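Local coordinates for glutathione S-transferase (Sphingomonas paucimobilis, PDB 1F2E), which binds glutathione and probably transfers it to electrophilic substrates, as other glutathione S-transferases do, at residues S99-G102 against S103-K107; A126-V129 against K130-A134; G183-A186 against Q187-A190. One frame throughout, in Å; residues are numbered along the deposited sequence.

Contact 1 of 3, residues S99-G102 against S103-K107; sequences SFLG and SEFHK. With GSH (glutathione), chain F; GSH (glutathione), chain E.
S99 and S103, one helical turn apart, turn their hydroxyls to the same water, each OG lying 2.6 Å from it. The water donates to S99 OG and also to the carboxylate O12 of the chain F glutathione. S99 OG has a further partner in E65 of the second subunit. At F100 the side chain swings anti to the backbone N (chi1 171°), which lays the ring across E104: CB of E104 sits over one ring face, 4.1 Å from the ring centroid, and E104 CG comes within 3.6 Å of F100 CD1. With an alanine here the face under E104 CB and CG is gone, which would probably leave a gap beside them and give the chain leading to the carboxylate more freedom to shift. F100 O accepts from two amides, E104 N at 2.8 Å and F105 N at 3.2 Å, from opposite faces of the carbonyl plane; the i+5 bond from F105 N marks a wider pi-type turn. L101 passes the shift on, its O taking H106 N at 2.9 Å, while L101 CD1 lies 4.4 Å from F105 CD2. S103 packs on G102 of the second subunit, where the lack of a side chain probably lets the helices come close. E104 bends at chi2 (-68°); its OE1 accepts from N1 of the chain F glutathione at 2.9 Å while OE2 pairs with K107 of the second subunit. E104 thus grips the amino group of the glutathione held by the second subunit, and H106, beside C10, lines the pocket of this chain's own. The ammonium and lysine would both favour a charged carboxylate at E104.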
ATOM      1  N   SER A  99       4.300  -1.933   1.632  1.00 14.46           N
ATOM      2  CA  SER A  99       2.858  -2.067   1.520  1.00 16.61           C
ATOM      3  C   SER A  99       2.171  -2.085   2.885  1.00 16.96           C
ATOM      4  O   SER A  99       1.112  -1.473   3.066  1.00 16.31           O
ATOM      5  CB  SER A  99       2.520  -3.342   0.750  1.00 18.01           C
ATOM      6  OG  SER A  99       1.140  -3.612   0.841  1.00 25.39           O
ATOM      7  N   PHE A 100       2.768  -2.782   3.845  1.00 17.00           N
ATOM      8  CA  PHE A 100       2.187  -2.854   5.180  1.00 18.33           C
ATOM      9  C   PHE A 100       2.213  -1.473   5.826  1.00 18.36           C
ATOM     10  O   PHE A 100       1.224  -1.022   6.404  1.00 18.67           O
ATOM     11  CB  PHE A 100       2.971  -3.830   6.057  1.00 17.89           C
ATOM     12  CG  PHE A 100       2.567  -3.792   7.504  1.00 17.90           C
ATOM     13  CD1 PHE A 100       1.442  -4.486   7.946  1.00 19.06           C
ATOM     14  CD2 PHE A 100       3.290  -3.035   8.418  1.00 18.17           C
ATOM     15  CE1 PHE A 100       1.041  -4.425   9.281  1.00 19.54           C
ATOM     16  CE2 PHE A 100       2.899  -2.963   9.760  1.00 19.27           C
ATOM     17  CZ  PHE A 100       1.774  -3.659  10.192  1.00 18.65           C
ATOM     18  N   LEU A 101       3.364  -0.817   5.715  1.00 17.76           N
ATOM     19  CA  LEU A 101       3.591   0.508   6.268  1.00 18.01           C
ATOM     20  C   LEU A 101       2.613   1.530   5.680  1.00 18.79           C
ATOM     21  O   LEU A 101       2.052   2.357   6.401  1.00 17.07           O
ATOM     22  CB  LEU A 101       5.040   0.927   5.978  1.00 18.78           C
ATOM     23  CG  LEU A 101       6.114   1.000   7.079  1.00 20.71           C
ATOM     24  CD1 LEU A 101       5.810   0.081   8.238  1.00 20.93           C
ATOM     25  CD2 LEU A 101       7.462   0.667   6.462  1.00 19.84           C
ATOM     26  N   GLY A 102       2.404   1.468   4.367  1.00 18.48           N
ATOM     27  CA  GLY A 102       1.497   2.412   3.736  1.00 17.81           C
ATOM     28  C   GLY A 102       0.013   2.115   3.902  1.00 18.19           C
ATOM     29  O   GLY A 102      -0.789   3.035   4.077  1.00 16.71           O
ATOM     30  N   SER A 103      -0.357   0.838   3.862  1.00 15.93           N
ATOM     31  CA  SER A 103      -1.759   0.447   3.977  1.00 18.64           C
ATOM     32  C   SER A 103      -2.291   0.204   5.383  1.00 19.16           C
ATOM     33  O   SER A 103      -3.475   0.429   5.637  1.00 19.47           O
ATOM     34  CB  SER A 103      -2.017  -0.801   3.133  1.00 19.65           C
ATOM     35  OG  SER A 103      -1.754  -0.522   1.768  1.00 27.83           O
ATOM     36  N   GLU A 104      -1.436  -0.257   6.293  1.00 18.19           N
ATOM     37  CA  GLU A 104      -1.875  -0.530   7.663  1.00 18.11           C
ATOM     38  C   GLU A 104      -1.403   0.503   8.693  1.00 17.77           C
ATOM     39  O   GLU A 104      -2.208   1.217   9.299  1.00 16.14           O
ATOM     40  CB  GLU A 104      -1.397  -1.920   8.097  1.00 16.84           C
ATOM     41  CG  GLU A 104      -1.735  -3.040   7.114  1.00 19.23           C
ATOM     42  CD  GLU A 104      -3.227  -3.333   7.020  1.00 19.18           C
ATOM     43  OE1 GLU A 104      -3.615  -4.169   6.180  1.00 19.87           O
ATOM     44  OE2 GLU A 104      -4.011  -2.737   7.786  1.00 20.52           O
ATOM     45  N   PHE A 105      -0.093   0.586   8.890  1.00 15.83           N
ATOM     46  CA  PHE A 105       0.443   1.506   9.879  1.00 14.59           C
ATOM     47  C   PHE A 105       0.087   2.972   9.641  1.00 15.13           C
ATOM     48  O   PHE A 105      -0.496   3.621  10.514  1.00 14.32           O
ATOM     49  CB  PHE A 105       1.958   1.343   9.974  1.00 11.40           C
ATOM     50  CG  PHE A 105       2.546   1.899  11.234  1.00 13.17           C
ATOM     51  CD1 PHE A 105       1.868   1.778  12.447  1.00 14.31           C
ATOM     52  CD2 PHE A 105       3.787   2.522  11.224  1.00 11.76           C
ATOM     53  CE1 PHE A 105       2.420   2.270  13.628  1.00 10.67           C
ATOM     54  CE2 PHE A 105       4.345   3.014  12.398  1.00 11.31           C
ATOM     55  CZ  PHE A 105       3.661   2.888  13.602  1.00 11.80           C
ATOM     56  N   HIS A 106       0.440   3.496   8.471  1.00 15.29           N
ATOM     57  CA  HIS A 106       0.163   4.893   8.146  1.00 14.93           C
ATOM     58  C   HIS A 106      -1.323   5.207   8.282  1.00 16.92           C
ATOM     59  O   HIS A 106      -1.703   6.244   8.832  1.00 16.90           O
ATOM     60  CB  HIS A 106       0.642   5.201   6.719  1.00 17.12           C
ATOM     61  CG  HIS A 106       0.491   6.635   6.314  1.00 19.79           C
ATOM     62  ND1 HIS A 106       0.998   7.128   5.128  1.00 22.31           N
ATOM     63  CD2 HIS A 106      -0.135   7.676   6.915  1.00 18.40           C
ATOM     64  CE1 HIS A 106       0.687   8.407   5.015  1.00 20.67           C
ATOM     65  NE2 HIS A 106      -0.001   8.764   6.086  1.00 19.60           N
ATOM     66  N   LYS A 107      -2.165   4.301   7.798  1.00 15.82           N
ATOM     67  CA  LYS A 107      -3.603   4.512   7.855  1.00 17.26           C
ATOM     68  C   LYS A 107      -4.199   4.508   9.254  1.00 18.86           C
ATOM     69  O   LYS A 107      -5.231   5.141   9.487  1.00 18.78           O
ATOM     70  CB  LYS A 107      -4.310   3.495   6.956  1.00 17.59           C
ATOM     71  CG  LYS A 107      -4.072   3.789   5.478  1.00 20.73           C
ATOM     72  CD  LYS A 107      -4.437   5.249   5.179  1.00 23.93           C
ATOM     73  CE  LYS A 107      -4.184   5.640   3.729  1.00 28.10           C
ATOM     74  NZ  LYS A 107      -4.705   7.010   3.430  1.00 28.15           N
TER
HETATM   75  N1  GSH F 210      -2.884  -4.472   3.415  1.00 27.35           N
HETATM   76  CA1 GSH F 210      -3.163  -5.905   3.289  1.00 29.31           C
HETATM   77  C1  GSH F 210      -3.008  -6.400   1.812  1.00 29.81           C
HETATM   78  O11 GSH F 210      -3.199  -7.636   1.581  1.00 29.73           O
HETATM   79  O12 GSH F 210      -2.695  -5.560   0.916  1.00 29.45           O
HETATM   80  CB1 GSH F 210      -4.607  -6.097   3.815  1.00 29.28           C
HETATM   81  CG1 GSH F 210      -5.136  -7.528   4.010  1.00 32.00           C
HETATM   82  CD1 GSH F 210      -6.566  -7.534   4.546  1.00 35.21           C
HETATM   83  OE1 GSH F 210      -7.125  -6.497   4.925  1.00 33.05           O
HETATM   84  N2  GSH F 210      -7.155  -8.732   4.580  1.00 36.07           N
HETATM   85  CA2 GSH F 210      -8.513  -8.964   5.066  1.00 38.28           C
HETATM   86  C2  GSH F 210      -8.480  -9.945   6.209  1.00 38.17           C
HETATM   87  O2  GSH F 210      -7.912 -11.031   6.066  1.00 34.52           O
HETATM   88  CB2 GSH F 210      -9.399  -9.552   3.968  1.00 38.53           C
HETATM   89  SG2 GSH F 210      -9.569  -8.569   2.475  1.00 41.64           S
HETATM   90  N3  GSH F 210      -9.076  -9.573   7.342  1.00 40.11           N
HETATM   91  CA3 GSH F 210      -9.092 -10.451   8.517  1.00 43.03           C
HETATM   92  C3  GSH F 210     -10.446 -10.493   9.160  1.00 45.29           C
HETATM   93  O31 GSH F 210     -10.538 -11.134  10.248  1.00 46.69           O
HETATM   94  O32 GSH F 210     -11.403  -9.894   8.582  1.00 45.67           O
HETATM   95  N1  GSH E 210      -1.370   6.293   0.313  1.00 21.92           N
HETATM   96  CA1 GSH E 210      -0.654   7.527  -0.006  1.00 23.38           C
HETATM   97  C1  GSH E 210       0.891   7.298  -0.108  1.00 22.68           C
HETATM   98  O11 GSH E 210       1.350   6.140   0.105  1.00 22.93           O
HETATM   99  O12 GSH E 210       1.616   8.295  -0.411  1.00 25.61           O
HETATM  100  CB1 GSH E 210      -1.033   8.527   1.110  1.00 21.68           C
HETATM  101  CG1 GSH E 210      -0.539   9.985   1.010  1.00 25.87           C
HETATM  102  CD1 GSH E 210      -1.033  10.826   2.186  1.00 26.76           C
HETATM  103  OE1 GSH E 210      -1.675  10.322   3.111  1.00 27.55           O
HETATM  104  N2  GSH E 210      -0.733  12.134   2.132  1.00 28.83           N
HETATM  105  CA2 GSH E 210      -1.124  13.124   3.150  1.00 32.95           C
HETATM  106  C2  GSH E 210      -1.716  14.339   2.479  1.00 31.32           C
HETATM  107  O2  GSH E 210      -1.094  14.902   1.570  1.00 30.40           O
HETATM  108  CB2 GSH E 210       0.075  13.596   3.980  1.00 34.54           C
HETATM  109  SG2 GSH E 210       0.903  12.354   4.969  1.00 41.21           S
HETATM  110  N3  GSH E 210      -2.913  14.745   2.910  1.00 33.11           N
HETATM  111  CA3 GSH E 210      -3.581  15.906   2.315  1.00 37.08           C
HETATM  112  C3  GSH E 210      -4.023  16.883   3.358  1.00 40.07           C
HETATM  113  O31 GSH E 210      -3.618  16.710   4.542  1.00 43.55           O
HETATM  114  O32 GSH E 210      -4.773  17.824   2.977  1.00 41.66           O
HETATM  115  O   HOH W   1      -1.270  -2.784   0.480  1.00 35.45           O

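Contact 2 of 3, residues A126-V129 against K130-A134; sequences AESV and KNHLA
V129 and L133 lie side by side and point the same way, one turn apart on the helix, with V129 CG1 3.8 Å from L133 CD1. This is the tight part of the contact. The branched side chains of valine and leucine suit a buried stripe, and L133 CG, held anti to its own carbonyl carbon (chi1 -74°), leans back over V129 O at 3.2 Å. Beneath them the same oxygen accepts L133 N at 2.9 Å. Regular i to i+4 bonds run alongside, K130 N to A126 O at 2.8 Å and N131 N to E127 O at 2.9 Å.

The other flank is loose and polar. E127 and N131 face solvent, where charged and amide ends suit; K130, extended beyond CG, touches Y175, and its CG rests 3.3 Å from A126 O. Between the two flanks stands H132, whose CD2 comes 3.3 Å from S128 O and 3.9 Å from S128 OG, a contact without a side-chain hydrogen bond.

Helix 119-141 turns the buried stripe inward: V129 packs on F109 and L112 of helix 89-113, L133 on F105 of the same helix, and both also touch I170 in a loop, while H132 meets the ring of F100.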
ATOM      1  N   ALA A 126      -5.943   5.437  18.451  1.00 19.64           N
ATOM      2  CA  ALA A 126      -4.814   5.324  19.373  1.00 19.75           C
ATOM      3  C   ALA A 126      -4.539   3.865  19.705  1.00 19.84           C
ATOM      4  O   ALA A 126      -3.390   3.422  19.686  1.00 19.80           O
ATOM      5  CB  ALA A 126      -5.091   6.109  20.657  1.00 20.04           C
ATOM      6  N   GLU A 127      -5.594   3.115  20.008  1.00 19.27           N
ATOM      7  CA  GLU A 127      -5.434   1.708  20.339  1.00 19.71           C
ATOM      8  C   GLU A 127      -4.854   0.932  19.155  1.00 19.29           C
ATOM      9  O   GLU A 127      -4.020   0.044  19.344  1.00 19.28           O
ATOM     10  CB  GLU A 127      -6.771   1.100  20.765  1.00 21.94           C
ATOM     11  CG  GLU A 127      -6.728  -0.417  20.935  1.00 27.82           C
ATOM     12  CD  GLU A 127      -8.022  -0.991  21.486  1.00 30.32           C
ATOM     13  OE1 GLU A 127      -9.045  -0.263  21.513  1.00 31.65           O
ATOM     14  OE2 GLU A 127      -8.014  -2.173  21.887  1.00 30.63           O
ATOM     15  N   SER A 128      -5.287   1.267  17.939  1.00 17.84           N
ATOM     16  CA  SER A 128      -4.775   0.595  16.742  1.00 17.75           C
ATOM     17  C   SER A 128      -3.298   0.956  16.516  1.00 16.75           C
ATOM     18  O   SER A 128      -2.475   0.087  16.203  1.00 17.13           O
ATOM     19  CB  SER A 128      -5.597   0.982  15.512  1.00 18.99           C
ATOM     20  OG  SER A 128      -5.121   0.292  14.366  1.00 21.83           O
ATOM     21  N   VAL A 129      -2.962   2.235  16.667  1.00 13.75           N
ATOM     22  CA  VAL A 129      -1.574   2.665  16.521  1.00 13.35           C
ATOM     23  C   VAL A 129      -0.717   1.949  17.564  1.00 13.03           C
ATOM     24  O   VAL A 129       0.376   1.476  17.254  1.00 13.42           O
ATOM     25  CB  VAL A 129      -1.422   4.207  16.693  1.00 14.49           C
ATOM     26  CG1 VAL A 129       0.063   4.608  16.671  1.00 12.27           C
ATOM     27  CG2 VAL A 129      -2.159   4.921  15.563  1.00 11.77           C
ATOM     28  N   LYS A 130      -1.221   1.842  18.791  1.00 14.00           N
ATOM     29  CA  LYS A 130      -0.475   1.164  19.848  1.00 16.61           C
ATOM     30  C   LYS A 130      -0.281  -0.311  19.542  1.00 16.59           C
ATOM     31  O   LYS A 130       0.772  -0.874  19.830  1.00 18.18           O
ATOM     32  CB  LYS A 130      -1.180   1.286  21.205  1.00 16.15           C
ATOM     33  CG  LYS A 130      -1.051   2.640  21.876  1.00 18.76           C
ATOM     34  CD  LYS A 130      -1.653   2.582  23.263  1.00 19.32           C
ATOM     35  CE  LYS A 130      -1.652   3.926  23.936  1.00 22.58           C
ATOM     36  NZ  LYS A 130      -2.294   3.829  25.274  1.00 24.13           N
ATOM     37  N   ASN A 131      -1.299  -0.940  18.967  1.00 17.76           N
ATOM     38  CA  ASN A 131      -1.204  -2.357  18.642  1.00 19.03           C
ATOM     39  C   ASN A 131      -0.146  -2.608  17.582  1.00 18.18           C
ATOM     40  O   ASN A 131       0.555  -3.613  17.628  1.00 18.80           O
ATOM     41  CB  ASN A 131      -2.556  -2.897  18.171  1.00 20.92           C
ATOM     42  CG  ASN A 131      -2.567  -4.412  18.066  1.00 23.32           C
ATOM     43  OD1 ASN A 131      -2.165  -4.981  17.056  1.00 24.81           O
ATOM     44  ND2 ASN A 131      -3.015  -5.072  19.128  1.00 24.78           N
ATOM     45  N   HIS A 132      -0.028  -1.701  16.618  1.00 17.66           N
ATOM     46  CA  HIS A 132       0.984  -1.868  15.584  1.00 16.88           C
ATOM     47  C   HIS A 132       2.351  -1.595  16.210  1.00 18.08           C
ATOM     48  O   HIS A 132       3.326  -2.319  15.948  1.00 17.91           O
ATOM     49  CB  HIS A 132       0.752  -0.891  14.433  1.00 19.31           C
ATOM     50  CG  HIS A 132      -0.364  -1.280  13.516  1.00 21.57           C
ATOM     51  ND1 HIS A 132      -0.358  -2.453  12.792  1.00 22.96           N
ATOM     52  CD2 HIS A 132      -1.500  -0.629  13.170  1.00 22.14           C
ATOM     53  CE1 HIS A 132      -1.440  -2.506  12.036  1.00 25.25           C
ATOM     54  NE2 HIS A 132      -2.149  -1.410  12.245  1.00 22.82           N
ATOM     55  N   LEU A 133       2.421  -0.559  17.044  1.00 14.61           N
ATOM     56  CA  LEU A 133       3.685  -0.216  17.684  1.00 15.99           C
ATOM     57  C   LEU A 133       4.216  -1.400  18.494  1.00 16.57           C
ATOM     58  O   LEU A 133       5.394  -1.731  18.406  1.00 18.13           O
ATOM     59  CB  LEU A 133       3.528   1.028  18.574  1.00 14.52           C
ATOM     60  CG  LEU A 133       3.407   2.357  17.816  1.00 15.37           C
ATOM     61  CD1 LEU A 133       3.064   3.482  18.784  1.00 16.22           C
ATOM     62  CD2 LEU A 133       4.712   2.659  17.079  1.00 13.46           C
ATOM     63  N   ALA A 134       3.350  -2.051  19.265  1.00 16.83           N
ATOM     64  CA  ALA A 134       3.785  -3.201  20.062  1.00 17.33           C
ATOM     65  C   ALA A 134       4.343  -4.315  19.166  1.00 17.00           C
ATOM     66  O   ALA A 134       5.400  -4.881  19.459  1.00 18.44           O
ATOM     67  CB  ALA A 134       2.621  -3.736  20.907  1.00 11.18           C
TER

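Contact 3 of 3, residues G183-A186 against Q187-A190; sequences GKIA and QRPA
R188 N donates to I185 O at 3.0 Å, closing a type I beta turn that runs from I185 to R188 in the bend between helix 176-185 and helix 189-198. The neighbouring amide, Q187 N, reaches K184 O at 3.1 Å. Both donors stand well above the plane of the carbonyl they use, 57° out of it for I185 O and 58° for K184 O, a geometry consistent with i to i+3 bonding, with neither donor on a lone pair. A water bridges two carbonyls of the bend, donating to A186 O at 2.8 Å and to R188 O at 2.9 Å.

The polar end of R188 looks elsewhere: NE makes a salt bridge with E20, and the guanidinium also forms a cation-pi contact with F151. Its aliphatic part does the local packing. With CG anti to the carbonyl carbon (chi1 -66°), CB and CG both rest 3.5 Å from I185 O, and CD comes 4.2 Å from I185 CG2, a light touch between chains that cross obliquely. A long arginine thus suits this corner, apolar along the turn and charged where it meets E20. The CB of Q187 lies 3.5 Å from K184 O; Q187 is exposed, a place where a polar side chain is readily accommodated.

R188 is the N-cap of helix 189-198, and P189, whose nitrogen bears no hydrogen to donate, suits the first turn that follows. I185 and the small methyl of A186 lean on Y159 of helix 153-161, whereas A190 packs on R19 and E20 of helix 12-21, so the corner joins the C-terminal helices to a helix of the thioredoxin-like domain.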
ATOM      1  N   GLY A 183      16.555   6.129  17.085  1.00 13.00           N
ATOM      2  CA  GLY A 183      17.672   6.925  17.555  1.00 15.72           C
ATOM      3  C   GLY A 183      18.891   6.833  16.654  1.00 16.22           C
ATOM      4  O   GLY A 183      19.581   7.834  16.461  1.00 16.59           O
ATOM      5  N   LYS A 184      19.168   5.643  16.114  1.00 17.16           N
ATOM      6  CA  LYS A 184      20.313   5.464  15.217  1.00 18.09           C
ATOM      7  C   LYS A 184      20.070   6.163  13.887  1.00 17.49           C
ATOM      8  O   LYS A 184      20.932   6.897  13.398  1.00 18.49           O
ATOM      9  CB  LYS A 184      20.582   3.986  14.924  1.00 22.50           C
ATOM     10  CG  LYS A 184      21.119   3.176  16.083  1.00 29.24           C
ATOM     11  CD  LYS A 184      21.509   1.764  15.631  1.00 34.45           C
ATOM     12  CE  LYS A 184      22.838   1.746  14.883  1.00 38.47           C
ATOM     13  NZ  LYS A 184      22.840   2.619  13.670  1.00 42.84           N
ATOM     14  N   ILE A 185      18.899   5.922  13.302  1.00 16.02           N
ATOM     15  CA  ILE A 185      18.541   6.523  12.017  1.00 13.93           C
ATOM     16  C   ILE A 185      18.475   8.048  12.104  1.00 13.03           C
ATOM     17  O   ILE A 185      18.842   8.744  11.159  1.00 14.85           O
ATOM     18  CB  ILE A 185      17.187   5.987  11.508  1.00 13.27           C
ATOM     19  CG1 ILE A 185      17.274   4.468  11.336  1.00 13.58           C
ATOM     20  CG2 ILE A 185      16.820   6.656  10.176  1.00 11.55           C
ATOM     21  CD1 ILE A 185      15.941   3.793  11.131  1.00 13.13           C
ATOM     22  N   ALA A 186      18.024   8.560  13.241  1.00 12.79           N
ATOM     23  CA  ALA A 186      17.917  10.005  13.454  1.00 12.14           C
ATOM     24  C   ALA A 186      19.261  10.715  13.253  1.00 13.56           C
ATOM     25  O   ALA A 186      19.302  11.909  12.924  1.00 13.57           O
ATOM     26  CB  ALA A 186      17.402  10.279  14.868  1.00 10.68           C
ATOM     27  N   GLN A 187      20.355   9.981  13.453  1.00 12.57           N
ATOM     28  CA  GLN A 187      21.696  10.550  13.323  1.00 14.76           C
ATOM     29  C   GLN A 187      22.273  10.592  11.910  1.00 14.84           C
ATOM     30  O   GLN A 187      23.300  11.227  11.681  1.00 15.73           O
ATOM     31  CB  GLN A 187      22.681   9.785  14.203  1.00 16.91           C
ATOM     32  CG  GLN A 187      22.502   9.980  15.674  1.00 20.85           C
ATOM     33  CD  GLN A 187      23.228   8.918  16.455  1.00 22.97           C
ATOM     34  OE1 GLN A 187      22.649   7.889  16.811  1.00 23.25           O
ATOM     35  NE2 GLN A 187      24.513   9.147  16.709  1.00 24.70           N
ATOM     36  N   ARG A 188      21.647   9.909  10.967  1.00 13.63           N
ATOM     37  CA  ARG A 188      22.169   9.923   9.609  1.00 13.71           C
ATOM     38  C   ARG A 188      22.180  11.348   9.060  1.00 13.72           C
ATOM     39  O   ARG A 188      21.277  12.143   9.341  1.00 14.75           O
ATOM     40  CB  ARG A 188      21.327   9.006   8.710  1.00 11.67           C
ATOM     41  CG  ARG A 188      21.429   7.527   9.084  1.00 11.43           C
ATOM     42  CD  ARG A 188      20.516   6.680   8.191  1.00 13.62           C
ATOM     43  NE  ARG A 188      21.057   6.503   6.843  1.00 12.25           N
ATOM     44  CZ  ARG A 188      21.867   5.504   6.496  1.00 15.03           C
ATOM     45  NH1 ARG A 188      22.228   4.591   7.393  1.00 12.70           N
ATOM     46  NH2 ARG A 188      22.306   5.404   5.250  1.00 10.60           N
ATOM     47  N   PRO A 189      23.214  11.696   8.277  1.00 14.60           N
ATOM     48  CA  PRO A 189      23.319  13.045   7.701  1.00 13.21           C
ATOM     49  C   PRO A 189      22.150  13.415   6.793  1.00 12.93           C
ATOM     50  O   PRO A 189      21.684  14.554   6.799  1.00 13.59           O
ATOM     51  CB  PRO A 189      24.660  13.009   6.962  1.00 13.15           C
ATOM     52  CG  PRO A 189      24.827  11.546   6.627  1.00 15.59           C
ATOM     53  CD  PRO A 189      24.368  10.866   7.893  1.00 12.10           C
ATOM     54  N   ALA A 190      21.659  12.451   6.024  1.00 12.55           N
ATOM     55  CA  ALA A 190      20.543  12.711   5.127  1.00 11.47           C
ATOM     56  C   ALA A 190      19.265  13.024   5.916  1.00 11.21           C
ATOM     57  O   ALA A 190      18.479  13.876   5.521  1.00 11.31           O
ATOM     58  CB  ALA A 190      20.316  11.503   4.207  1.00 10.52           C
TER
HETATM   59  O   HOH W   2      21.076  13.688  11.758  1.00 21.21           O

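In the fold
The three contacts follow one another in series along the helical C-terminal domain. Contact 1 lies on helix 89-113 and contact 2 on the next, helix 119-141; their centres are 12 Å apart and they touch, F105 CD1 reaching H132 CB at 3.5 Å and F105 CZ reaching L133 CD2 at 3.6 Å. The two helices thus form one packed pair, with its glutathione-binding and subunit-contacting face at contact 1. Contact 3, between helices 176-185 and 189-198, stands apart: its centre is 22 Å from that of contact 1, across the chain's centre, and 24 Å from that of contact 2, touching neither.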